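Local coordinates for protein type I modular polyketide synthase (Streptomyces albus subsp. albus, PDB 6IYT) that probably loads an acyl extender unit, apparently ethylmalonyl, from coenzyme A onto the carrier protein during assembly of the polyketide salinomycin, at residues E138-S143 with V168-D173; G419-Q424 with P428-T433; I183-L188 with L237-F242; S177-E182 with I313-A318. All blocks are in the same frame, centred on the assembly; numbering follows the deposited sequence.

Interaction 1: E138-S143 with V168-D173; sequences ELLDSS and VVRGAD
Arg170 meets Leu140 and Asp141 where two short helices of the acyltransferase α/β core, 137-142 and 165-170, bring their last turns together, the second closed by a Schellman motif in which Gly171 has positive phi (62°) and its N bonds to Val168 O at 3.0 Å. Helix 144-158 follows helix 137-142 in the chain and receives Leu140 and Val169 on Phe150, so these two are buried while Asp141 and Arg170 lie exposed. The link itself is a salt bridge. Arg170 is extended from CG to NE, which carries its guanidinium across to Asp141 and presents both terminal nitrogens end-on to a single oxygen: NH1 lies 3.0 Å and NH2 3.1 Å from Asp141 OD1. OD1 sits nearly in the guanidinium plane and is approached on its syn side, though the two flat groups are turned 26° apart. Glu166 pairs with Arg170 NE, so the arginine has a second anionic partner that should help fix its rotation. Leu140 CD1 lies over one face of the guanidinium, while Leu140 CB is 3.6 Å from Arg170 NH1. Deeper in, the branch tips Leu140 CD1 and Val169 CG1 touch at 4.1 Å.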
# COMPACT_ATOMS: atom_id res chain seq x y z
N GLU A 138 1.93 -14.96 -6.16
CA GLU A 138 3.14 -14.97 -6.95
C GLU A 138 4.29 -14.40 -6.15
O GLU A 138 5.40 -14.89 -6.23
CB GLU A 138 2.96 -14.17 -8.24
CG GLU A 138 4.15 -14.28 -9.17
CD GLU A 138 3.97 -13.47 -10.45
OE1 GLU A 138 4.99 -13.28 -11.18
OE2 GLU A 138 2.85 -12.93 -10.66
N LEU A 139 3.97 -13.52 -5.20
CA LEU A 139 5.02 -12.96 -4.35
C LEU A 139 5.46 -13.93 -3.23
O LEU A 139 6.63 -14.09 -2.97
CB LEU A 139 4.59 -11.61 -3.78
CG LEU A 139 5.71 -10.73 -3.29
CD1 LEU A 139 6.73 -10.49 -4.39
CD2 LEU A 139 5.18 -9.43 -2.73
N LEU A 140 4.52 -14.74 -2.72
CA LEU A 140 4.88 -15.80 -1.84
C LEU A 140 5.87 -16.73 -2.53
O LEU A 140 6.80 -17.20 -1.90
CB LEU A 140 3.67 -16.60 -1.39
CG LEU A 140 2.73 -15.95 -0.34
CD1 LEU A 140 1.52 -16.83 -0.16
CD2 LEU A 140 3.38 -15.72 0.99
N ASP A 141 5.64 -17.01 -3.82
CA ASP A 141 6.44 -18.00 -4.54
C ASP A 141 7.80 -17.49 -4.90
O ASP A 141 8.72 -18.27 -5.11
CB ASP A 141 5.72 -18.44 -5.80
CG ASP A 141 4.49 -19.27 -5.50
OD1 ASP A 141 4.45 -19.89 -4.43
OD2 ASP A 141 3.56 -19.28 -6.34
N SER A 142 7.93 -16.16 -5.00
CA SER A 142 9.10 -15.56 -5.65
C SER A 142 9.95 -14.69 -4.72
O SER A 142 11.05 -14.29 -5.09
CB SER A 142 8.66 -14.74 -6.85
OG SER A 142 7.79 -13.69 -6.43
N SER A 143 9.45 -14.42 -3.50
CA SER A 143 10.17 -13.55 -2.53
C SER A 143 10.23 -14.19 -1.15
O SER A 143 9.28 -14.09 -0.37
CB SER A 143 9.47 -12.16 -2.42
OG SER A 143 10.09 -11.35 -1.43
N VAL A 168 -5.94 -19.89 2.15
CA VAL A 168 -6.99 -19.04 1.66
C VAL A 168 -6.47 -18.15 0.54
O VAL A 168 -7.11 -18.02 -0.54
CB VAL A 168 -7.60 -18.18 2.81
CG1 VAL A 168 -8.37 -17.01 2.26
CG2 VAL A 168 -8.51 -19.04 3.66
N VAL A 169 -5.29 -17.59 0.74
CA VAL A 169 -4.65 -16.77 -0.26
C VAL A 169 -4.38 -17.55 -1.55
O VAL A 169 -4.61 -17.03 -2.66
CB VAL A 169 -3.34 -16.17 0.28
CG1 VAL A 169 -2.41 -15.76 -0.83
CG2 VAL A 169 -3.67 -15.00 1.19
N ARG A 170 -4.01 -18.82 -1.41
CA ARG A 170 -3.75 -19.68 -2.58
C ARG A 170 -5.04 -20.32 -3.16
O ARG A 170 -5.01 -20.97 -4.21
CB ARG A 170 -2.75 -20.77 -2.22
CG ARG A 170 -1.36 -20.25 -1.87
CD ARG A 170 -0.39 -21.39 -1.64
NE ARG A 170 0.95 -20.91 -1.33
CZ ARG A 170 1.86 -20.57 -2.23
NH1 ARG A 170 3.06 -20.16 -1.83
NH2 ARG A 170 1.58 -20.60 -3.52
N GLY A 171 -6.17 -20.07 -2.52
CA GLY A 171 -7.45 -20.63 -2.96
C GLY A 171 -7.47 -22.14 -2.93
O GLY A 171 -7.97 -22.78 -3.88
N ALA A 172 -6.84 -22.72 -1.93
CA ALA A 172 -6.81 -24.16 -1.79
C ALA A 172 -8.24 -24.70 -1.68
O ALA A 172 -9.16 -24.00 -1.26
CB ALA A 172 -5.99 -24.55 -0.57
N ASP A 173 -8.45 -25.90 -2.20
CA ASP A 173 -9.76 -26.53 -2.11
C ASP A 173 -10.30 -26.48 -0.70
O ASP A 173 -9.58 -26.74 0.29
CB ASP A 173 -9.66 -27.99 -2.59
CG ASP A 173 -9.36 -28.09 -4.10
OD1 ASP A 173 -9.55 -27.08 -4.83
OD2 ASP A 173 -9.12 -29.22 -4.58

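Interaction 2: G419-Q424 with P428-T433; sequences GTLRRQ and PRRVLT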
# COMPACT_ATOMS: atom_id res chain seq x y z
N GLY A 419 2.61 3.22 -4.95
CA GLY A 419 2.04 1.92 -4.54
C GLY A 419 3.08 0.80 -4.53
O GLY A 419 4.24 1.02 -4.86
N THR A 420 2.63 -0.39 -4.13
CA THR A 420 3.48 -1.54 -4.08
C THR A 420 3.07 -2.49 -5.17
O THR A 420 3.67 -2.48 -6.23
CB THR A 420 3.47 -2.21 -2.71
OG1 THR A 420 3.74 -1.22 -1.70
CG2 THR A 420 4.52 -3.28 -2.64
N LEU A 421 2.00 -3.26 -4.97
CA LEU A 421 1.47 -4.06 -6.05
C LEU A 421 0.29 -3.40 -6.73
O LEU A 421 -0.09 -2.30 -6.39
CB LEU A 421 1.09 -5.47 -5.55
CG LEU A 421 2.12 -6.23 -4.74
CD1 LEU A 421 1.59 -7.62 -4.35
CD2 LEU A 421 3.41 -6.36 -5.52
N ARG A 422 -0.20 -4.04 -7.80
CA ARG A 422 -1.35 -3.57 -8.50
C ARG A 422 -2.14 -4.77 -8.97
O ARG A 422 -1.61 -5.87 -9.04
CB ARG A 422 -0.92 -2.69 -9.69
CG ARG A 422 -2.03 -1.85 -10.28
CD ARG A 422 -1.47 -0.65 -11.07
NE ARG A 422 -0.58 -1.10 -12.14
CZ ARG A 422 0.06 -0.30 -12.98
NH1 ARG A 422 0.04 1.02 -12.80
NH2 ARG A 422 0.89 -0.82 -13.88
N ARG A 423 -3.44 -4.56 -9.24
CA ARG A 423 -4.29 -5.67 -9.67
C ARG A 423 -3.65 -6.45 -10.85
O ARG A 423 -3.29 -5.86 -11.84
CB ARG A 423 -5.69 -5.13 -10.09
CG ARG A 423 -6.57 -6.21 -10.67
CD ARG A 423 -7.99 -5.71 -10.89
NE ARG A 423 -8.81 -6.77 -11.50
CZ ARG A 423 -10.13 -6.72 -11.59
NH1 ARG A 423 -10.79 -5.69 -11.07
NH2 ARG A 423 -10.79 -7.70 -12.22
N GLN A 424 -3.52 -7.78 -10.68
CA GLN A 424 -2.91 -8.70 -11.66
C GLN A 424 -1.43 -8.44 -11.93
O GLN A 424 -0.87 -8.95 -12.90
CB GLN A 424 -3.70 -8.71 -12.95
CG GLN A 424 -5.02 -9.46 -12.84
CD GLN A 424 -4.86 -10.86 -12.24
OE1 GLN A 424 -4.01 -11.62 -12.66
NE2 GLN A 424 -5.65 -11.16 -11.22
N PRO A 428 7.88 -10.29 -9.30
CA PRO A 428 9.07 -9.50 -9.19
C PRO A 428 9.07 -8.30 -10.11
O PRO A 428 9.56 -7.24 -9.73
CB PRO A 428 10.17 -10.48 -9.56
CG PRO A 428 9.65 -11.77 -9.09
CD PRO A 428 8.18 -11.73 -9.34
N ARG A 429 8.49 -8.42 -11.31
CA ARG A 429 8.45 -7.24 -12.17
C ARG A 429 7.72 -6.08 -11.47
O ARG A 429 8.20 -4.94 -11.47
CB ARG A 429 7.83 -7.52 -13.52
CG ARG A 429 7.61 -6.21 -14.30
CD ARG A 429 7.05 -6.45 -15.68
NE ARG A 429 8.06 -6.96 -16.57
CZ ARG A 429 8.93 -6.18 -17.21
NH1 ARG A 429 9.77 -6.71 -18.05
NH2 ARG A 429 8.87 -4.84 -17.08
N ARG A 430 6.56 -6.35 -10.89
CA ARG A 430 5.82 -5.30 -10.18
C ARG A 430 6.61 -4.69 -9.02
O ARG A 430 6.64 -3.47 -8.87
CB ARG A 430 4.47 -5.83 -9.67
CG ARG A 430 3.63 -4.78 -8.98
CD ARG A 430 3.25 -3.66 -9.89
NE ARG A 430 4.08 -2.46 -9.72
CZ ARG A 430 3.92 -1.32 -10.40
NH1 ARG A 430 3.11 -1.27 -11.45
NH2 ARG A 430 4.66 -0.26 -10.09
N VAL A 431 7.24 -5.51 -8.21
CA VAL A 431 8.07 -5.00 -7.10
C VAL A 431 9.17 -4.11 -7.65
O VAL A 431 9.41 -3.01 -7.15
CB VAL A 431 8.66 -6.13 -6.26
CG1 VAL A 431 9.62 -5.60 -5.22
CG2 VAL A 431 7.52 -6.92 -5.59
N LEU A 432 9.96 -4.65 -8.57
CA LEU A 432 11.06 -3.88 -9.15
C LEU A 432 10.59 -2.59 -9.80
O LEU A 432 11.31 -1.57 -9.79
CB LEU A 432 11.84 -4.72 -10.16
CG LEU A 432 12.64 -5.90 -9.59
CD1 LEU A 432 13.29 -6.67 -10.74
CD2 LEU A 432 13.69 -5.45 -8.60
N THR A 433 9.42 -2.65 -10.45
CA THR A 433 8.82 -1.45 -11.07
C THR A 433 8.43 -0.37 -10.04
O THR A 433 8.81 0.78 -10.18
CB THR A 433 7.62 -1.82 -11.97
OG1 THR A 433 8.05 -2.73 -12.99
CG2 THR A 433 7.07 -0.58 -12.64
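Arg430 reaches the 419-424 segment by folding twice: CG stands opposite its backbone N (chi1 -178°), then the chain turns at chi2 (63°) and again at chi3, which lays its aliphatic part against the backbone of Leu421. Arg430 CG comes within 3.7 Å of Leu421 CA. Leu421 starts out pointing away from the helix, yet its CD2 returns to lie 3.8 Å from Arg430 CG, the two side chains sliding past each other in opposite directions. The same methyl meets Val431 CG2 at 4.1 Å, side by side. These residues join the loop that leaves strand 416-418, an outermost strand of the parallel sheet, to the first turns of helix 428-439, a strand-loop-helix connection of the α/β core. At the polar end, Arg430 NH1 stands over one face of the Arg422 guanidinium, 3.3 Å from Arg422 NH2, with the planes 80° apart. Glu425, in the loop between the two segments, forms salt bridges to both arginines through Arg422 NE and Arg430 NH1, and this shared carboxylate probably offsets the like charges. Arg430 NH2 is held further by Ser434 and Glu437, while Thr433 CB lies 3.8 Å above one face of the Arg430 guanidinium.

Interaction 3: I183-L188 with L237-F242; sequences ILQPVL and LRSQLF
Two long helices of the acyltransferase α/β core, 181-200 and 228-245, come together through Gln185, Pro186 and Ser239, close to the GxSxG pattern of Gly211, Ser213 and Gly215 that probably forms the nucleophile elbow. Gln185 and Ser239 are the nearest pair, with CA atoms 6.5 Å apart. Both side chains set out toward the opposite helix. The glutamine leaves with CG beside its backbone N (chi1 -65°) and continues extended, running its whole length along Ser239 CB: Gln185 CB is 3.8 Å from that carbon and Gln185 OE1 3.5 Å. The hydroxyl of Ser239 does not serve the glutamine. It turns back into its own helix, where Val235 O is its main partner, with Val236 O also within bonding reach, and it lies against the ring of Pro186, with Ser239 OG 3.8 Å from Pro186 CD. Pro186 has no amide hydrogen to give to the preceding turn, and helix 181-200 is kinked there. A water replaces a direct polar link between the helices: it donates to Gln185 OE1 at 2.6 Å and accepts from Arg238 NE at 2.8 Å, lying in the guanidinium plane of Arg238. Asn369 takes a bond from Arg238 NH1, tying this arginine also to helix 363-371. Gln185 also touches Gln214, which sits within the GxSxG sequence of the probable nucleophile elbow, the strand-turn-helix feature of α/β acyltransferases.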
# COMPACT_ATOMS: atom_id res chain seq x y z
N ILE A 183 -12.96 -13.02 6.51
CA ILE A 183 -11.79 -13.69 5.88
C ILE A 183 -10.88 -12.67 5.25
O ILE A 183 -9.65 -12.68 5.46
CB ILE A 183 -12.24 -14.69 4.82
CG1 ILE A 183 -13.31 -15.68 5.37
CG2 ILE A 183 -11.03 -15.44 4.25
CD1 ILE A 183 -12.91 -16.42 6.60
N LEU A 184 -11.49 -11.72 4.53
CA LEU A 184 -10.76 -10.69 3.81
C LEU A 184 -9.93 -9.78 4.72
O LEU A 184 -8.76 -9.46 4.41
CB LEU A 184 -11.74 -9.85 2.99
CG LEU A 184 -11.16 -8.77 2.12
CD1 LEU A 184 -10.22 -9.40 1.12
CD2 LEU A 184 -12.29 -8.02 1.40
N GLN A 185 -10.54 -9.24 5.78
CA GLN A 185 -9.81 -8.24 6.58
C GLN A 185 -8.52 -8.84 7.18
O GLN A 185 -7.48 -8.24 7.10
CB GLN A 185 -10.68 -7.60 7.63
CG GLN A 185 -11.81 -6.77 7.04
CD GLN A 185 -12.41 -5.78 8.02
OE1 GLN A 185 -11.92 -5.61 9.14
NE2 GLN A 185 -13.43 -5.06 7.58
N PRO A 186 -8.59 -10.06 7.74
CA PRO A 186 -7.33 -10.56 8.28
C PRO A 186 -6.32 -10.93 7.21
O PRO A 186 -5.08 -10.78 7.43
CB PRO A 186 -7.76 -11.81 9.10
CG PRO A 186 -9.20 -11.54 9.45
CD PRO A 186 -9.73 -10.88 8.19
N VAL A 187 -6.80 -11.30 6.02
CA VAL A 187 -5.88 -11.57 4.90
C VAL A 187 -5.23 -10.26 4.39
O VAL A 187 -4.02 -10.19 4.26
CB VAL A 187 -6.59 -12.27 3.76
CG1 VAL A 187 -5.76 -12.20 2.51
CG2 VAL A 187 -6.88 -13.71 4.14
N LEU A 188 -6.03 -9.20 4.25
CA LEU A 188 -5.50 -7.87 3.90
C LEU A 188 -4.47 -7.37 4.90
O LEU A 188 -3.48 -6.79 4.51
CB LEU A 188 -6.64 -6.87 3.81
CG LEU A 188 -7.13 -6.35 2.46
CD1 LEU A 188 -6.80 -7.22 1.28
CD2 LEU A 188 -8.62 -6.00 2.50
N LEU A 237 -11.39 -10.29 15.31
CA LEU A 237 -12.62 -10.21 16.09
C LEU A 237 -13.55 -9.14 15.58
O LEU A 237 -14.75 -9.32 15.58
CB LEU A 237 -12.32 -9.98 17.55
CG LEU A 237 -11.68 -11.14 18.29
CD1 LEU A 237 -11.46 -10.73 19.75
CD2 LEU A 237 -12.50 -12.42 18.19
N ARG A 238 -13.00 -7.98 15.24
CA ARG A 238 -13.83 -6.92 14.73
C ARG A 238 -14.50 -7.30 13.41
O ARG A 238 -15.68 -7.07 13.23
CB ARG A 238 -13.08 -5.63 14.59
CG ARG A 238 -14.04 -4.45 14.61
CD ARG A 238 -13.31 -3.12 14.72
NE ARG A 238 -12.57 -2.80 13.49
CZ ARG A 238 -11.90 -1.67 13.32
NH1 ARG A 238 -11.84 -0.80 14.32
NH2 ARG A 238 -11.33 -1.38 12.14
N SER A 239 -13.74 -7.91 12.48
CA SER A 239 -14.33 -8.31 11.21
C SER A 239 -15.37 -9.43 11.37
O SER A 239 -16.38 -9.43 10.69
CB SER A 239 -13.26 -8.68 10.16
OG SER A 239 -12.49 -9.81 10.53
N GLN A 240 -15.14 -10.33 12.31
CA GLN A 240 -16.16 -11.36 12.64
C GLN A 240 -17.43 -10.73 13.20
O GLN A 240 -18.55 -11.08 12.80
CB GLN A 240 -15.61 -12.37 13.63
CG GLN A 240 -16.56 -13.53 13.89
CD GLN A 240 -16.85 -14.34 12.65
OE1 GLN A 240 -15.92 -14.95 12.05
NE2 GLN A 240 -18.12 -14.45 12.29
N LEU A 241 -17.28 -9.71 14.04
CA LEU A 241 -18.49 -9.02 14.59
C LEU A 241 -19.28 -8.39 13.47
O LEU A 241 -20.52 -8.52 13.39
CB LEU A 241 -18.12 -7.97 15.61
CG LEU A 241 -19.28 -7.19 16.20
CD1 LEU A 241 -20.20 -8.11 16.97
CD2 LEU A 241 -18.75 -6.07 17.08
N PHE A 242 -18.57 -7.77 12.55
CA PHE A 242 -19.21 -7.14 11.40
C PHE A 242 -19.89 -8.17 10.50
O PHE A 242 -20.96 -7.89 9.92
CB PHE A 242 -18.20 -6.32 10.61
CG PHE A 242 -17.73 -5.09 11.31
CD1 PHE A 242 -18.32 -4.68 12.49
CD2 PHE A 242 -16.76 -4.28 10.75
CE1 PHE A 242 -17.90 -3.53 13.14
CE2 PHE A 242 -16.30 -3.14 11.43
CZ PHE A 242 -16.92 -2.74 12.58
O HOH W 1 -12.50 -3.74 10.82

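Interaction 4: S177-E182 with I313-A318; sequences SLDRIE and IGSTVA
Ser315 and Val317 are the residues through which the 313-318 loop meets Asp179 and Ile181. The loop begins with a type II β-turn from Ile313 to Thr316, in which Thr316 OG1 donates to Ile313 O at 2.7 Å, together with a weak bond from the Thr316 backbone N. Gly314 follows as the first of the two central residues. Ser315, the second, takes up positive phi (68°), and its side chain points at the 177-182 segment. With its OG opposite the carbonyl carbon (chi1 -60°), it donates to Asp179 O over 2.7 Å, at a C=O...donor angle of 118° and tilted out of the carbonyl plane. A water donates to Ser315 OG and to Asp179 OD1, the latter at 3.2 Å, so the serine oxygen both gives and receives. The acceptor end is itself a turn: a type I β-turn from Ser177 to Arg180, with Ser177 OG closing an ST turn onto Asp179 N, leads into helix 181-200 with Arg180 at the N-cap. The contact thus joins the start of this core helix to the loop leaving strand 310-312 of the mixed sheet. Ser315 O also lies 3.5 Å from Ile181 CD1. Beyond Thr316, whose hydroxyl is also bonded to Val252 N, comes Val317: its CG1 and CG2 both meet Ile181 CD1, each at 4.1 Å, the side chains crossing at about a right angle.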
# COMPACT_ATOMS: atom_id res chain seq x y z
N SER A 177 -14.19 -18.32 1.42
CA SER A 177 -14.10 -17.32 0.35
C SER A 177 -13.51 -16.03 0.85
O SER A 177 -13.91 -15.52 1.90
CB SER A 177 -15.48 -16.99 -0.18
OG SER A 177 -15.42 -15.85 -1.04
N LEU A 178 -12.58 -15.49 0.07
CA LEU A 178 -12.00 -14.20 0.35
C LEU A 178 -12.95 -13.04 0.17
O LEU A 178 -12.62 -11.91 0.52
CB LEU A 178 -10.77 -14.00 -0.55
CG LEU A 178 -9.46 -14.35 0.10
CD1 LEU A 178 -8.32 -14.25 -0.91
CD2 LEU A 178 -9.22 -13.43 1.28
N ASP A 179 -14.14 -13.29 -0.38
CA ASP A 179 -15.15 -12.25 -0.46
C ASP A 179 -15.95 -12.09 0.82
O ASP A 179 -16.76 -11.18 0.92
CB ASP A 179 -16.08 -12.51 -1.64
CG ASP A 179 -15.39 -12.29 -2.99
OD1 ASP A 179 -14.95 -11.14 -3.24
OD2 ASP A 179 -15.33 -13.25 -3.80
N ARG A 180 -15.75 -12.97 1.79
CA ARG A 180 -16.32 -12.79 3.11
C ARG A 180 -15.50 -11.80 3.94
O ARG A 180 -14.29 -11.96 4.07
CB ARG A 180 -16.39 -14.15 3.83
CG ARG A 180 -17.45 -15.08 3.23
CD ARG A 180 -17.30 -16.51 3.69
NE ARG A 180 -17.27 -16.64 5.13
CZ ARG A 180 -16.88 -17.74 5.77
NH1 ARG A 180 -16.74 -17.74 7.09
NH2 ARG A 180 -16.69 -18.88 5.10
N ILE A 181 -16.17 -10.85 4.59
CA ILE A 181 -15.47 -9.78 5.30
C ILE A 181 -14.55 -10.31 6.44
O ILE A 181 -13.46 -9.82 6.61
CB ILE A 181 -16.45 -8.70 5.83
CG1 ILE A 181 -15.69 -7.49 6.30
CG2 ILE A 181 -17.34 -9.26 6.91
CD1 ILE A 181 -16.55 -6.25 6.44
N GLU A 182 -14.96 -11.40 7.09
CA GLU A 182 -14.24 -11.91 8.25
C GLU A 182 -13.02 -12.75 7.80
O GLU A 182 -12.14 -13.02 8.57
CB GLU A 182 -15.17 -12.71 9.15
CG GLU A 182 -15.59 -14.07 8.55
CD GLU A 182 -16.86 -14.01 7.67
OE1 GLU A 182 -17.17 -12.95 7.04
OE2 GLU A 182 -17.51 -15.08 7.52
N ILE A 313 -17.60 -0.50 -2.69
CA ILE A 313 -16.31 -1.14 -2.40
C ILE A 313 -16.56 -2.60 -1.94
O ILE A 313 -17.48 -2.87 -1.14
CB ILE A 313 -15.54 -0.39 -1.31
CG1 ILE A 313 -15.20 1.04 -1.77
CG2 ILE A 313 -14.27 -1.13 -0.87
CD1 ILE A 313 -14.66 1.92 -0.65
N GLY A 314 -15.89 -3.53 -2.60
CA GLY A 314 -16.18 -4.96 -2.41
C GLY A 314 -16.15 -5.40 -0.96
O GLY A 314 -15.23 -5.10 -0.24
N SER A 315 -17.19 -6.12 -0.55
CA SER A 315 -17.28 -6.80 0.71
C SER A 315 -17.38 -5.88 1.91
O SER A 315 -17.26 -6.33 3.04
CB SER A 315 -16.12 -7.76 0.90
OG SER A 315 -16.11 -8.76 -0.14
N THR A 316 -17.67 -4.62 1.69
CA THR A 316 -17.75 -3.67 2.78
C THR A 316 -19.11 -3.74 3.45
O THR A 316 -20.11 -4.22 2.85
CB THR A 316 -17.51 -2.25 2.33
OG1 THR A 316 -18.40 -1.94 1.24
CG2 THR A 316 -16.03 -2.09 1.88
N VAL A 317 -19.12 -3.40 4.73
CA VAL A 317 -20.35 -3.09 5.47
C VAL A 317 -20.37 -1.60 5.74
O VAL A 317 -19.40 -0.92 5.47
CB VAL A 317 -20.41 -3.84 6.81
CG1 VAL A 317 -20.52 -5.35 6.60
CG2 VAL A 317 -19.25 -3.43 7.75
N ALA A 318 -21.44 -1.10 6.35
CA ALA A 318 -21.55 0.34 6.60
C ALA A 318 -20.92 0.68 7.94
O ALA A 318 -21.59 1.10 8.87
CB ALA A 318 -23.03 0.78 6.58
O HOH W 2 -14.18 -8.19 -2.19

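Helix 181-200 draws most of these contacts together. Interactions 3 and 4 share it, with centres about 8 Å apart, and 3 is nested in the chain loop that 4 closes; Ser239 OG packs 3.6 Å from Glu182 CA. Interaction 1 reaches the same helix from helix 165-170, where Val168 CG1 lies 3.7 Å from Ile183 CG2, and it touches interaction 4 through Leu178. Leu139 CD1 meets Val431 CG2 at 3.8 Å, linking interaction 1 to interaction 2. Interactions 2 and 3 have centres about 25 Å apart and do not touch. In interaction 3 the side chain of Gln185 lies near the probable nucleophile elbow.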